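Local coordinates for protein chloride intracellular channel exc-4 (Caenorhabditis elegans, PDB 2YV9) that may insert into membranes to form chloride channels and is required to keep the lumen of the excretory canal at its proper size as the tube grows, at residues Leu22-Ser27 against Arg32-Asp37; Phe43-Tyr48 against Glu194-Leu199; Val63-Glu68 against Ala77-Met82; Asn186-Tyr191 against Thr231-Glu236; Gly206-Gly211 against Asp243-Tyr248. All coordinates share one frame; numbering follows the deposited sequence.

In the fold
Contacts 1 and 3 belong to the thioredoxin-like N-terminal domain and meet through the sheet, where strands 19-25 and 81-84 are neighbours; both are partly buried. Contact 1 bonds backbone groups directly and through water, whereas contact 3 is valine-proline packing beside a calcium site. Contacts 2 and 4, whose centres lie about 7 Å apart, are buried, apolar and methionine-based, and bring helices 38-52 and 232-236 against helix 190-210 and the residues just before it. Contact 5 uses the far end of that helix at the surface, a sparse packing of Ile245 on Ser208 and Leu209, and Asp243 of its second segment ties back to contact 1 through Ser27 and Arg33.

Contact 1 of 5, residues Leu22-Ser27 against Arg32-Asp37; sequences LYVKAS and RRIGAD
Ser27 and Gly35 carry the two direct backbone bonds between 22-27 and 32-37, one in each direction. Ser27 N gives its hydrogen to Arg33 O at 2.9 Å in an almost straight bond (177° at the hydrogen). Gly35 N returns one to Lys25 O, also 2.9 Å, more bent but lying in the carbonyl plane. Together they make Ala26 and Ile34 a single beta bridge. Lys25 O is gripped twice, since a water also donates to it at 2.7 Å and in turn accepts from Asp37 N. A second water accepts from Lys25 NZ and from Ala36 N, while NZ donates to Ala26 O at 2.8 Å and forms a salt bridge with Glu250. The first three torsions of Lys25 are extended and chi4 turns by -67°, which curls the ammonium back to its own chain. At the other end, Ser27 OG and Arg33 NE both reach Asp243 of helix 241-251, so one carboxylate takes a bond from each segment, OD1 from Ser27 and OD2 from Arg33, the latter a salt bridge. Asp37, whose CB packs 4.2 Å from Lys25 CB, turns its OD2 to Cys40 N as the N-cap of helix 38-52. This is the strand-loop-helix corner that follows the first strand of a thioredoxin fold, as in the N-terminal domain of glutathione transferases, to whose fold CLIC proteins belong.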
# COMPACT_ATOMS: atom_id res chain seq x y z
N LEU A 22 13.56 -4.09 -4.08
CA LEU A 22 12.60 -3.77 -3.04
C LEU A 22 13.22 -2.80 -2.05
O LEU A 22 14.29 -3.06 -1.51
CB LEU A 22 12.21 -5.04 -2.31
CG LEU A 22 11.10 -4.83 -1.28
CD1 LEU A 22 9.76 -4.55 -1.94
CD2 LEU A 22 11.01 -6.08 -0.44
N TYR A 23 12.51 -1.69 -1.83
CA TYR A 23 12.92 -0.68 -0.87
C TYR A 23 12.05 -0.93 0.35
O TYR A 23 10.84 -1.03 0.22
CB TYR A 23 12.65 0.73 -1.42
CG TYR A 23 13.61 1.15 -2.50
CD1 TYR A 23 14.70 1.95 -2.23
CD2 TYR A 23 13.44 0.70 -3.81
CE1 TYR A 23 15.58 2.33 -3.23
CE2 TYR A 23 14.30 1.09 -4.81
CZ TYR A 23 15.37 1.89 -4.52
OH TYR A 23 16.24 2.25 -5.54
N VAL A 24 12.68 -1.06 1.50
CA VAL A 24 12.00 -1.34 2.75
C VAL A 24 12.27 -0.21 3.76
O VAL A 24 13.33 0.39 3.77
CB VAL A 24 12.39 -2.71 3.34
CG1 VAL A 24 12.00 -3.86 2.33
CG2 VAL A 24 13.89 -2.77 3.76
N LYS A 25 11.31 0.02 4.64
CA LYS A 25 11.48 0.98 5.71
C LYS A 25 12.63 0.57 6.63
O LYS A 25 12.67 -0.55 7.11
CB LYS A 25 10.19 1.08 6.53
CG LYS A 25 10.28 2.14 7.61
CD LYS A 25 9.18 2.07 8.68
CE LYS A 25 9.57 3.00 9.87
NZ LYS A 25 10.80 2.52 10.65
N ALA A 26 13.58 1.49 6.88
CA ALA A 26 14.71 1.24 7.75
C ALA A 26 14.31 1.34 9.23
O ALA A 26 13.37 2.05 9.61
CB ALA A 26 15.85 2.27 7.46
N SER A 27 15.14 0.72 10.07
CA SER A 27 15.05 0.91 11.50
C SER A 27 15.20 2.38 11.84
O SER A 27 16.04 3.05 11.26
CB SER A 27 16.19 0.17 12.17
OG SER A 27 16.36 0.63 13.51
N ARG A 32 20.81 1.75 8.66
CA ARG A 32 21.44 0.72 7.86
C ARG A 32 20.78 -0.65 8.08
O ARG A 32 21.00 -1.56 7.30
CB ARG A 32 22.91 0.61 8.17
CG ARG A 32 23.65 1.94 7.89
CD ARG A 32 25.08 1.93 8.43
NE ARG A 32 25.15 1.66 9.87
CZ ARG A 32 26.24 1.81 10.62
NH1 ARG A 32 27.38 2.24 10.09
NH2 ARG A 32 26.18 1.52 11.92
N ARG A 33 20.03 -0.78 9.18
CA ARG A 33 19.32 -2.04 9.50
C ARG A 33 17.87 -1.99 8.95
O ARG A 33 17.18 -0.96 8.97
CB ARG A 33 19.26 -2.28 11.01
CG ARG A 33 20.60 -2.31 11.75
CD ARG A 33 20.53 -3.08 13.08
NE ARG A 33 19.62 -2.48 14.06
CZ ARG A 33 19.94 -1.88 15.21
NH1 ARG A 33 21.20 -1.74 15.57
NH2 ARG A 33 18.99 -1.40 16.00
N ILE A 34 17.38 -3.14 8.51
CA ILE A 34 16.01 -3.29 8.03
C ILE A 34 15.04 -3.05 9.18
O ILE A 34 15.32 -3.41 10.30
CB ILE A 34 15.77 -4.67 7.38
CG1 ILE A 34 15.91 -5.82 8.41
CG2 ILE A 34 16.78 -4.90 6.24
CD1 ILE A 34 15.35 -7.16 7.89
N GLY A 35 13.91 -2.41 8.90
CA GLY A 35 12.90 -2.18 9.90
C GLY A 35 11.90 -3.29 9.98
O GLY A 35 12.10 -4.37 9.42
N ALA A 36 10.81 -3.01 10.69
CA ALA A 36 9.82 -4.02 11.06
C ALA A 36 8.46 -3.82 10.41
O ALA A 36 7.45 -4.32 10.94
CB ALA A 36 9.69 -4.10 12.52
N ASP A 37 8.45 -3.21 9.24
CA ASP A 37 7.23 -2.99 8.52
C ASP A 37 6.74 -4.35 8.04
O ASP A 37 7.50 -5.09 7.36
CB ASP A 37 7.43 -2.01 7.37
CG ASP A 37 6.15 -1.75 6.61
OD1 ASP A 37 5.59 -0.64 6.78
OD2 ASP A 37 5.70 -2.62 5.81
O HOH W 1 10.69 -2.40 7.26
O HOH W 2 10.28 -0.21 11.46

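Contact 2 of 5, residues Phe43-Tyr48 against Glu194-Leu199; sequences FWMELY and ELMPRL
Met45 of helix 38-52 reaches across to Met196 and Pro197 of helix 190-210 by the end of its side chain. From CB, the chain leaves with CG beside the backbone N (chi1 -69°) and runs out extended through chi2, so that CG passes the carbonyl O of Ala233 on its way to the partner helix. SD then comes against the CG and CD atoms of the proline, 3.8 Å from Pro197 CG and 4.0 Å from Pro197 CD. A bend at chi3 of 57° swings the methyl aside, and Met45 CE ends 4.3 Å from Met196 SD. The contact is wholly apolar and van der Waals in kind. Pro197 has no N-H for the turn before, and helix 190-210 is kinked there. Around this meeting point, Pro197 also packs on Leu38 and Gln41, Met45 touches Phe234 of helix 232-236, and Met196 leans on Tyr224 and Ala228 of helix 219-228, placing the contact where helix 38-52, predicted to become transmembrane after insertion, lies against the helical C-terminal domain.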
# COMPACT_ATOMS: atom_id res chain seq x y z
N PHE A 43 6.37 -8.93 1.23
CA PHE A 43 6.85 -8.97 -0.14
C PHE A 43 8.27 -9.47 -0.25
O PHE A 43 8.64 -10.14 -1.24
CB PHE A 43 6.67 -7.65 -0.88
CG PHE A 43 5.24 -7.27 -1.00
CD1 PHE A 43 4.33 -8.15 -1.55
CD2 PHE A 43 4.78 -6.06 -0.54
CE1 PHE A 43 3.00 -7.81 -1.63
CE2 PHE A 43 3.45 -5.73 -0.65
CZ PHE A 43 2.56 -6.59 -1.17
N TRP A 44 9.09 -9.17 0.75
CA TRP A 44 10.47 -9.68 0.73
C TRP A 44 10.41 -11.20 0.79
O TRP A 44 11.08 -11.87 -0.03
CB TRP A 44 11.28 -9.09 1.87
CG TRP A 44 12.78 -9.35 1.86
CD1 TRP A 44 13.51 -10.26 1.12
CD2 TRP A 44 13.71 -8.68 2.70
NE1 TRP A 44 14.86 -10.14 1.44
CE2 TRP A 44 15.00 -9.16 2.40
CE3 TRP A 44 13.58 -7.65 3.65
CZ2 TRP A 44 16.12 -8.72 3.08
CZ3 TRP A 44 14.70 -7.18 4.29
CH2 TRP A 44 15.97 -7.72 4.01
N MET A 45 9.57 -11.76 1.68
CA MET A 45 9.47 -13.22 1.67
C MET A 45 9.05 -13.78 0.31
O MET A 45 9.60 -14.80 -0.19
CB MET A 45 8.47 -13.70 2.72
CG MET A 45 8.95 -13.48 4.15
SD MET A 45 7.95 -14.06 5.50
CE MET A 45 7.83 -15.79 5.10
N GLU A 46 8.08 -13.14 -0.32
CA GLU A 46 7.65 -13.59 -1.65
C GLU A 46 8.79 -13.47 -2.69
O GLU A 46 9.05 -14.39 -3.50
CB GLU A 46 6.42 -12.81 -2.07
CG GLU A 46 5.17 -13.13 -1.22
CD GLU A 46 3.98 -12.24 -1.51
OE1 GLU A 46 4.08 -11.37 -2.42
OE2 GLU A 46 2.96 -12.43 -0.85
N LEU A 47 9.44 -12.33 -2.72
CA LEU A 47 10.61 -12.18 -3.60
C LEU A 47 11.70 -13.23 -3.33
O LEU A 47 12.31 -13.74 -4.29
CB LEU A 47 11.19 -10.77 -3.51
CG LEU A 47 10.22 -9.77 -4.18
CD1 LEU A 47 10.67 -8.31 -3.87
CD2 LEU A 47 10.10 -9.91 -5.65
N TYR A 48 11.94 -13.56 -2.08
CA TYR A 48 12.95 -14.56 -1.72
C TYR A 48 12.55 -15.92 -2.29
O TYR A 48 13.39 -16.66 -2.80
CB TYR A 48 13.18 -14.67 -0.19
CG TYR A 48 14.51 -15.30 0.11
CD1 TYR A 48 15.63 -14.52 0.40
CD2 TYR A 48 14.66 -16.68 0.09
CE1 TYR A 48 16.86 -15.09 0.63
CE2 TYR A 48 15.89 -17.27 0.34
CZ TYR A 48 16.99 -16.48 0.60
OH TYR A 48 18.23 -17.07 0.87
N GLU A 194 2.35 -13.37 5.53
CA GLU A 194 1.61 -12.46 6.42
C GLU A 194 1.60 -12.95 7.87
O GLU A 194 1.87 -12.20 8.82
CB GLU A 194 0.20 -12.28 5.91
CG GLU A 194 0.22 -11.64 4.52
CD GLU A 194 -1.07 -11.80 3.74
OE1 GLU A 194 -2.05 -12.37 4.27
OE2 GLU A 194 -1.10 -11.26 2.59
N LEU A 195 1.28 -14.21 8.07
CA LEU A 195 1.17 -14.76 9.45
C LEU A 195 2.51 -14.94 10.14
O LEU A 195 2.61 -14.72 11.32
CB LEU A 195 0.48 -16.14 9.39
CG LEU A 195 0.14 -16.76 10.74
CD1 LEU A 195 -0.70 -15.78 11.59
CD2 LEU A 195 -0.59 -18.13 10.52
N MET A 196 3.55 -15.43 9.45
CA MET A 196 4.76 -15.76 10.19
C MET A 196 5.38 -14.45 10.76
O MET A 196 5.69 -14.38 11.94
CB MET A 196 5.75 -16.56 9.34
CG MET A 196 5.27 -17.97 9.07
SD MET A 196 6.44 -18.79 7.90
CE MET A 196 6.05 -20.53 8.32
N PRO A 197 5.47 -13.40 9.92
CA PRO A 197 5.95 -12.12 10.58
C PRO A 197 5.05 -11.63 11.73
O PRO A 197 5.56 -11.26 12.76
CB PRO A 197 5.97 -11.14 9.40
CG PRO A 197 6.20 -12.04 8.16
CD PRO A 197 5.35 -13.27 8.46
N ARG A 198 3.73 -11.75 11.59
CA ARG A 198 2.82 -11.34 12.66
C ARG A 198 3.06 -12.16 13.95
O ARG A 198 3.11 -11.64 15.08
CB ARG A 198 1.39 -11.29 12.18
CG ARG A 198 1.15 -10.16 11.17
CD ARG A 198 -0.24 -10.21 10.49
NE ARG A 198 -0.52 -9.02 9.69
CZ ARG A 198 0.16 -8.67 8.61
NH1 ARG A 198 1.11 -9.47 8.13
NH2 ARG A 198 -0.11 -7.53 7.98
N LEU A 199 3.19 -13.47 13.79
CA LEU A 199 3.47 -14.31 14.92
C LEU A 199 4.76 -13.93 15.61
O LEU A 199 4.81 -13.88 16.83
CB LEU A 199 3.45 -15.78 14.52
CG LEU A 199 2.12 -16.42 14.23
CD1 LEU A 199 2.29 -17.86 13.62
CD2 LEU A 199 1.21 -16.55 15.52

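Contact 3 of 5, residues Val63-Glu68 against Ala77-Met82; sequences VNVNSE and AQPPIM. With CA (calcium ion), chain C.
Gln78 and Pro79 meet the branched side chain of Val65, in the turn that follows strand 57-63. That turn is of type I: Asn64 O accepts from both Ser67 N and Ser67 OG, and Asn64 OD1 closes an Asx turn on Asn66 N. The end of the Gln78 side chain, bent at chi2 (-58°), comes nearest to Val65 CB and CG1, and the two side chains cross at about a right angle; backbone O of Gln78 turns the other way and binds the calcium ion at 2.9 Å. Pro79 follows, with CD and CG of its ring against the valine: Val65 CG1 lies 3.4 Å from Pro79 CD, tighter than usual for two carbons, and 3.7 Å from Pro79 CG. Because CG1 sits beside the backbone N of Val65 (chi1 -62°), this one methyl serves both partners. The carbonyl of Pro79 accepts a hydrogen bond from a water that is itself a calcium ligand. The peptide before Pro80 is cis, and Pro80 O completes this segment's share of the metal site, 2.7 Å from the calcium ion, with Thr92 O as the further protein ligand. From Ile81 the chain enters strand 81-84 and bonds to Tyr23. A cis-proline just ahead of the third strand is a hallmark of the thioredoxin fold, and here the carbonyl of the cis-proline itself and that of Gln78 bind calcium.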
# COMPACT_ATOMS: atom_id res chain seq x y z
N VAL A 63 15.54 2.26 3.62
CA VAL A 63 15.36 3.69 3.48
C VAL A 63 14.77 4.33 4.73
O VAL A 63 13.91 3.78 5.41
CB VAL A 63 14.46 3.99 2.26
CG1 VAL A 63 14.05 5.45 2.23
CG2 VAL A 63 15.17 3.62 0.98
N ASN A 64 15.24 5.54 5.02
CA ASN A 64 14.66 6.36 6.03
C ASN A 64 13.54 7.11 5.35
O ASN A 64 13.78 7.96 4.49
CB ASN A 64 15.75 7.30 6.56
CG ASN A 64 15.31 8.10 7.72
OD1 ASN A 64 14.13 8.40 7.88
ND2 ASN A 64 16.28 8.51 8.54
N VAL A 65 12.31 6.76 5.68
CA VAL A 65 11.15 7.37 5.04
C VAL A 65 11.06 8.87 5.25
O VAL A 65 10.27 9.57 4.59
CB VAL A 65 9.83 6.73 5.53
CG1 VAL A 65 9.77 5.24 5.16
CG2 VAL A 65 9.65 6.95 7.03
N ASN A 66 11.87 9.37 6.18
CA ASN A 66 11.90 10.79 6.49
C ASN A 66 12.97 11.54 5.71
O ASN A 66 12.99 12.77 5.75
CB ASN A 66 12.05 10.98 8.01
CG ASN A 66 10.76 10.62 8.76
OD1 ASN A 66 9.71 11.22 8.51
ND2 ASN A 66 10.84 9.63 9.65
N SER A 67 13.81 10.83 4.94
CA SER A 67 14.84 11.51 4.12
C SER A 67 14.27 12.37 2.98
O SER A 67 13.35 11.97 2.29
CB SER A 67 15.80 10.50 3.52
OG SER A 67 15.18 9.80 2.49
N GLU A 68 14.86 13.55 2.77
CA GLU A 68 14.52 14.42 1.64
C GLU A 68 14.60 13.73 0.29
O GLU A 68 13.74 13.94 -0.57
CB GLU A 68 15.43 15.67 1.61
CG GLU A 68 15.20 16.61 0.38
CD GLU A 68 16.12 17.85 0.38
OE1 GLU A 68 17.09 17.89 1.17
OE2 GLU A 68 15.87 18.78 -0.43
N ALA A 77 5.32 8.35 -1.60
CA ALA A 77 5.00 6.94 -1.46
C ALA A 77 5.85 6.35 -0.36
O ALA A 77 6.98 6.78 -0.16
CB ALA A 77 5.24 6.24 -2.78
N GLN A 78 5.32 5.31 0.32
CA GLN A 78 6.04 4.69 1.42
C GLN A 78 6.46 3.27 1.06
O GLN A 78 5.75 2.61 0.23
CB GLN A 78 5.12 4.57 2.66
CG GLN A 78 4.69 5.93 3.21
CD GLN A 78 5.88 6.77 3.60
OE1 GLN A 78 6.13 7.85 3.02
NE2 GLN A 78 6.64 6.29 4.56
N PRO A 79 7.54 2.79 1.71
CA PRO A 79 7.86 1.40 1.52
C PRO A 79 6.72 0.56 2.02
O PRO A 79 5.97 0.99 2.89
CB PRO A 79 9.11 1.18 2.37
CG PRO A 79 9.67 2.52 2.60
CD PRO A 79 8.51 3.43 2.62
N PRO A 80 6.57 -0.65 1.45
CA PRO A 80 7.38 -1.22 0.38
C PRO A 80 7.13 -0.59 -0.99
O PRO A 80 5.99 -0.24 -1.35
CB PRO A 80 6.91 -2.67 0.33
CG PRO A 80 5.49 -2.60 0.82
CD PRO A 80 5.44 -1.54 1.82
N ILE A 81 8.22 -0.46 -1.74
CA ILE A 81 8.20 0.01 -3.11
C ILE A 81 9.12 -0.95 -3.89
O ILE A 81 10.21 -1.28 -3.43
CB ILE A 81 8.77 1.47 -3.25
CG1 ILE A 81 7.78 2.45 -2.66
CG2 ILE A 81 8.94 1.84 -4.69
CD1 ILE A 81 8.41 3.80 -2.39
N MET A 82 8.70 -1.37 -5.08
CA MET A 82 9.46 -2.29 -5.91
C MET A 82 9.74 -1.66 -7.26
O MET A 82 8.81 -1.05 -7.88
CB MET A 82 8.74 -3.63 -6.07
CG MET A 82 9.63 -4.72 -6.68
SD MET A 82 8.82 -6.33 -6.61
CE MET A 82 7.49 -6.21 -7.77
CA CA C . 3.66 0.92 -0.79
O HOH W 3 3.00 1.40 1.76

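Contact 4 of 5, residues Asn186-Tyr191 against Thr231-Glu236; sequences NSMTEY and TAAFIE
Met188 rests its sulfur against both Thr231 and Ala233, at the start of helix 232-236. Its CG stands opposite the backbone N (chi1 -170°) and chi2 is likewise extended (-176°), so the chain runs out extended as far as SD; the bend comes last, chi3 at 75°, which keeps the methyl alongside Ala233 CB as well. Met188 SD is then 3.9 Å from Ala233 CB and 4.0 Å from Thr231 CG2, while Met188 CE keeps a further 4.0 Å contact with Ala233 CB. The single methyl of Ala233 thus meets two atoms of the methionine. Thr231 is turned so that its methyl, not its hydroxyl, meets the sulfur, the two side chains running obliquely: CG2 is anti to its own backbone N, and OG1 points off to Thr227 O and to the hydroxyl of Tyr182, which leaves the face toward Met188 apolar. Although Thr231 holds the N-cap position, its side chain makes no capping bond. Thr189, just after the methionine, does cap, with OG1 accepting a weak bond of 3.4 Å from Tyr191 N at the start of helix 190-210. Met188 also touches Met45 of helix 38-52 and Cys193 one turn into helix 190-210, while Phe234 packs on Gln41 and Met196, so helix 232-236 is bordered by both of those longer helices.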
# COMPACT_ATOMS: atom_id res chain seq x y z
N ASN A 186 2.14 -27.89 1.79
CA ASN A 186 3.57 -28.15 1.88
C ASN A 186 4.46 -27.00 1.41
O ASN A 186 5.68 -27.05 1.60
CB ASN A 186 3.90 -29.39 1.06
CG ASN A 186 5.26 -29.96 1.37
OD1 ASN A 186 6.11 -30.10 0.49
ND2 ASN A 186 5.47 -30.28 2.64
N SER A 187 3.86 -25.99 0.78
CA SER A 187 4.58 -24.91 0.12
C SER A 187 4.23 -23.58 0.80
O SER A 187 3.07 -23.36 1.23
CB SER A 187 4.18 -24.78 -1.34
OG SER A 187 4.86 -25.72 -2.12
N MET A 188 5.23 -22.73 0.89
CA MET A 188 5.01 -21.38 1.45
C MET A 188 4.10 -20.60 0.52
O MET A 188 4.29 -20.62 -0.69
CB MET A 188 6.34 -20.64 1.57
CG MET A 188 6.23 -19.33 2.36
SD MET A 188 7.78 -18.40 2.43
CE MET A 188 7.83 -17.73 0.78
N THR A 189 3.10 -19.89 1.08
CA THR A 189 2.21 -19.08 0.30
C THR A 189 2.20 -17.65 0.86
O THR A 189 2.80 -17.39 1.89
CB THR A 189 0.75 -19.61 0.32
OG1 THR A 189 0.18 -19.57 1.65
CG2 THR A 189 0.68 -21.05 -0.26
N GLU A 190 1.45 -16.76 0.20
CA GLU A 190 1.33 -15.38 0.67
C GLU A 190 0.79 -15.31 2.12
O GLU A 190 1.21 -14.45 2.91
CB GLU A 190 0.52 -14.52 -0.29
CG GLU A 190 -1.02 -14.44 -0.03
CD GLU A 190 -1.79 -15.56 -0.65
OE1 GLU A 190 -3.04 -15.39 -0.83
OE2 GLU A 190 -1.17 -16.60 -0.95
N TYR A 191 -0.06 -16.26 2.51
CA TYR A 191 -0.58 -16.27 3.86
C TYR A 191 0.51 -16.50 4.91
O TYR A 191 0.45 -15.91 5.98
CB TYR A 191 -1.71 -17.24 4.01
CG TYR A 191 -2.87 -16.86 3.11
CD1 TYR A 191 -3.53 -15.67 3.26
CD2 TYR A 191 -3.34 -17.76 2.14
CE1 TYR A 191 -4.61 -15.33 2.47
CE2 TYR A 191 -4.40 -17.41 1.31
CZ TYR A 191 -5.06 -16.20 1.50
OH TYR A 191 -6.15 -15.80 0.74
N THR A 231 12.83 -21.36 7.54
CA THR A 231 12.51 -20.97 6.19
C THR A 231 13.39 -19.76 5.85
O THR A 231 13.27 -18.70 6.44
CB THR A 231 11.05 -20.55 6.13
OG1 THR A 231 10.20 -21.67 6.48
CG2 THR A 231 10.67 -20.01 4.75
N ALA A 232 14.32 -19.94 4.92
CA ALA A 232 15.25 -18.91 4.56
C ALA A 232 14.52 -17.62 4.21
O ALA A 232 14.96 -16.56 4.63
CB ALA A 232 16.17 -19.38 3.37
N ALA A 233 13.41 -17.70 3.48
CA ALA A 233 12.63 -16.46 3.12
C ALA A 233 12.28 -15.63 4.35
O ALA A 233 12.33 -14.39 4.33
CB ALA A 233 11.36 -16.82 2.37
N PHE A 234 11.90 -16.31 5.41
CA PHE A 234 11.60 -15.63 6.66
C PHE A 234 12.86 -15.08 7.35
O PHE A 234 12.93 -13.89 7.77
CB PHE A 234 10.84 -16.56 7.61
CG PHE A 234 10.59 -15.93 8.96
CD1 PHE A 234 9.53 -15.03 9.12
CD2 PHE A 234 11.48 -16.11 10.02
CE1 PHE A 234 9.33 -14.41 10.31
CE2 PHE A 234 11.27 -15.46 11.25
CZ PHE A 234 10.17 -14.60 11.36
N ILE A 235 13.86 -15.96 7.47
CA ILE A 235 15.05 -15.62 8.21
C ILE A 235 15.72 -14.41 7.58
O ILE A 235 16.10 -13.44 8.31
CB ILE A 235 16.03 -16.79 8.28
CG1 ILE A 235 15.40 -17.98 9.02
CG2 ILE A 235 17.33 -16.37 8.97
CD1 ILE A 235 16.20 -19.30 8.79
N GLU A 236 15.87 -14.43 6.27
CA GLU A 236 16.64 -13.36 5.59
C GLU A 236 15.95 -12.00 5.69
O GLU A 236 16.62 -10.96 5.69
CB GLU A 236 16.90 -13.74 4.13
CG GLU A 236 17.93 -14.89 3.99
CD GLU A 236 19.19 -14.66 4.79
OE1 GLU A 236 19.84 -13.62 4.56
OE2 GLU A 236 19.51 -15.50 5.67

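Contact 5 of 5, residues Gly206-Gly211 against Asp243-Tyr248; sequences GLSLLG and DIIHHY
Ile245 sets CG1 beside its backbone N (chi1 -67°) and CG2 anti to it, sending its two branches to different neighbours, Ser208 and Leu209. Ser208 turns OG between its own backbone N and carbonyl carbon (chi1 67°), where the hydroxyl bonds to Ile204 O one turn back. That leaves Ser208 OG 3.4 Å from Ile245 CG1, and Ser208 CB 3.8 Å from Ile245 CD1. The other branch is looser, with Ile245 CG2 4.4 Å from Leu209 CG. This is helix-to-helix packing in the all-helical C-terminal domain of the glutathione transferase fold, joining the last turns of helix 190-210 to helix 241-251. With an alanine in place of Ile245 both branches go, and Ser208 and Leu209 would probably lose their apolar partner across the helices, opening a gap there. Helix 190-210 widens to a pi-type turn at this point, with Gly211 N bonded to Gly206 O at 2.7 Å, and Gly211 leaves it with positive phi (88°).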
# COMPACT_ATOMS: atom_id res chain seq x y z
N GLY A 206 5.33 -9.59 22.90
CA GLY A 206 4.87 -10.23 24.13
C GLY A 206 5.92 -10.38 25.22
O GLY A 206 5.69 -9.98 26.40
N LEU A 207 7.07 -10.95 24.87
CA LEU A 207 8.12 -11.19 25.87
C LEU A 207 8.71 -9.87 26.33
O LEU A 207 9.00 -9.71 27.52
CB LEU A 207 9.24 -12.12 25.37
CG LEU A 207 8.79 -13.59 25.24
CD1 LEU A 207 10.00 -14.41 24.85
CD2 LEU A 207 8.20 -14.12 26.54
N SER A 208 8.86 -8.92 25.41
CA SER A 208 9.67 -7.73 25.75
C SER A 208 8.90 -6.60 26.41
O SER A 208 9.44 -5.92 27.33
CB SER A 208 10.39 -7.21 24.53
OG SER A 208 9.46 -6.69 23.60
N LEU A 209 7.67 -6.38 25.96
CA LEU A 209 6.82 -5.30 26.39
C LEU A 209 5.51 -5.66 27.12
O LEU A 209 5.04 -4.90 27.99
CB LEU A 209 6.43 -4.43 25.18
CG LEU A 209 7.47 -3.64 24.39
CD1 LEU A 209 6.80 -2.94 23.17
CD2 LEU A 209 8.12 -2.65 25.30
N LEU A 210 4.86 -6.75 26.74
CA LEU A 210 3.52 -6.96 27.23
C LEU A 210 3.37 -8.05 28.27
O LEU A 210 2.30 -8.20 28.84
CB LEU A 210 2.58 -7.24 26.06
CG LEU A 210 2.40 -6.19 24.96
CD1 LEU A 210 1.43 -6.56 23.89
CD2 LEU A 210 1.97 -4.84 25.53
N GLY A 211 4.41 -8.83 28.51
CA GLY A 211 4.40 -9.73 29.67
C GLY A 211 3.77 -11.09 29.42
O GLY A 211 3.20 -11.68 30.32
N ASP A 243 14.72 -3.78 16.64
CA ASP A 243 14.02 -3.00 15.64
C ASP A 243 12.50 -3.31 15.63
O ASP A 243 11.70 -2.46 15.29
CB ASP A 243 14.66 -3.13 14.26
CG ASP A 243 16.08 -2.69 14.28
OD1 ASP A 243 16.24 -1.60 14.91
OD2 ASP A 243 16.99 -3.44 13.82
N ILE A 244 12.12 -4.53 16.01
CA ILE A 244 10.72 -4.83 16.14
C ILE A 244 10.17 -4.03 17.34
O ILE A 244 9.13 -3.38 17.24
CB ILE A 244 10.47 -6.35 16.36
CG1 ILE A 244 10.90 -7.14 15.12
CG2 ILE A 244 8.96 -6.58 16.65
CD1 ILE A 244 10.96 -8.72 15.30
N ILE A 245 10.88 -4.10 18.47
CA ILE A 245 10.47 -3.38 19.70
C ILE A 245 10.38 -1.89 19.41
O ILE A 245 9.37 -1.24 19.69
CB ILE A 245 11.42 -3.68 20.84
CG1 ILE A 245 11.33 -5.14 21.29
CG2 ILE A 245 11.09 -2.79 22.03
CD1 ILE A 245 12.64 -5.65 21.90
N HIS A 246 11.40 -1.34 18.74
CA HIS A 246 11.42 0.09 18.46
C HIS A 246 10.31 0.55 17.53
O HIS A 246 9.74 1.60 17.72
CB HIS A 246 12.76 0.46 17.87
CG HIS A 246 12.99 1.94 17.86
ND1 HIS A 246 12.81 2.72 16.73
CD2 HIS A 246 13.36 2.79 18.85
CE1 HIS A 246 13.07 3.98 17.03
NE2 HIS A 246 13.40 4.05 18.31
N HIS A 247 9.94 -0.31 16.57
CA HIS A 247 8.88 -0.02 15.65
C HIS A 247 7.60 0.28 16.42
O HIS A 247 6.94 1.29 16.15
CB HIS A 247 8.74 -1.21 14.67
CG HIS A 247 7.53 -1.15 13.79
ND1 HIS A 247 7.54 -0.55 12.54
CD2 HIS A 247 6.29 -1.66 13.95
CE1 HIS A 247 6.36 -0.70 11.97
NE2 HIS A 247 5.57 -1.36 12.81
N TYR A 248 7.24 -0.62 17.34
CA TYR A 248 5.98 -0.46 18.08
C TYR A 248 6.18 0.68 19.08
O TYR A 248 5.27 1.46 19.29
CB TYR A 248 5.53 -1.72 18.76
CG TYR A 248 5.05 -2.75 17.76
CD1 TYR A 248 3.75 -2.73 17.30
CD2 TYR A 248 5.94 -3.65 17.22
CE1 TYR A 248 3.33 -3.65 16.35
CE2 TYR A 248 5.55 -4.57 16.30
CZ TYR A 248 4.22 -4.56 15.86
OH TYR A 248 3.85 -5.46 14.87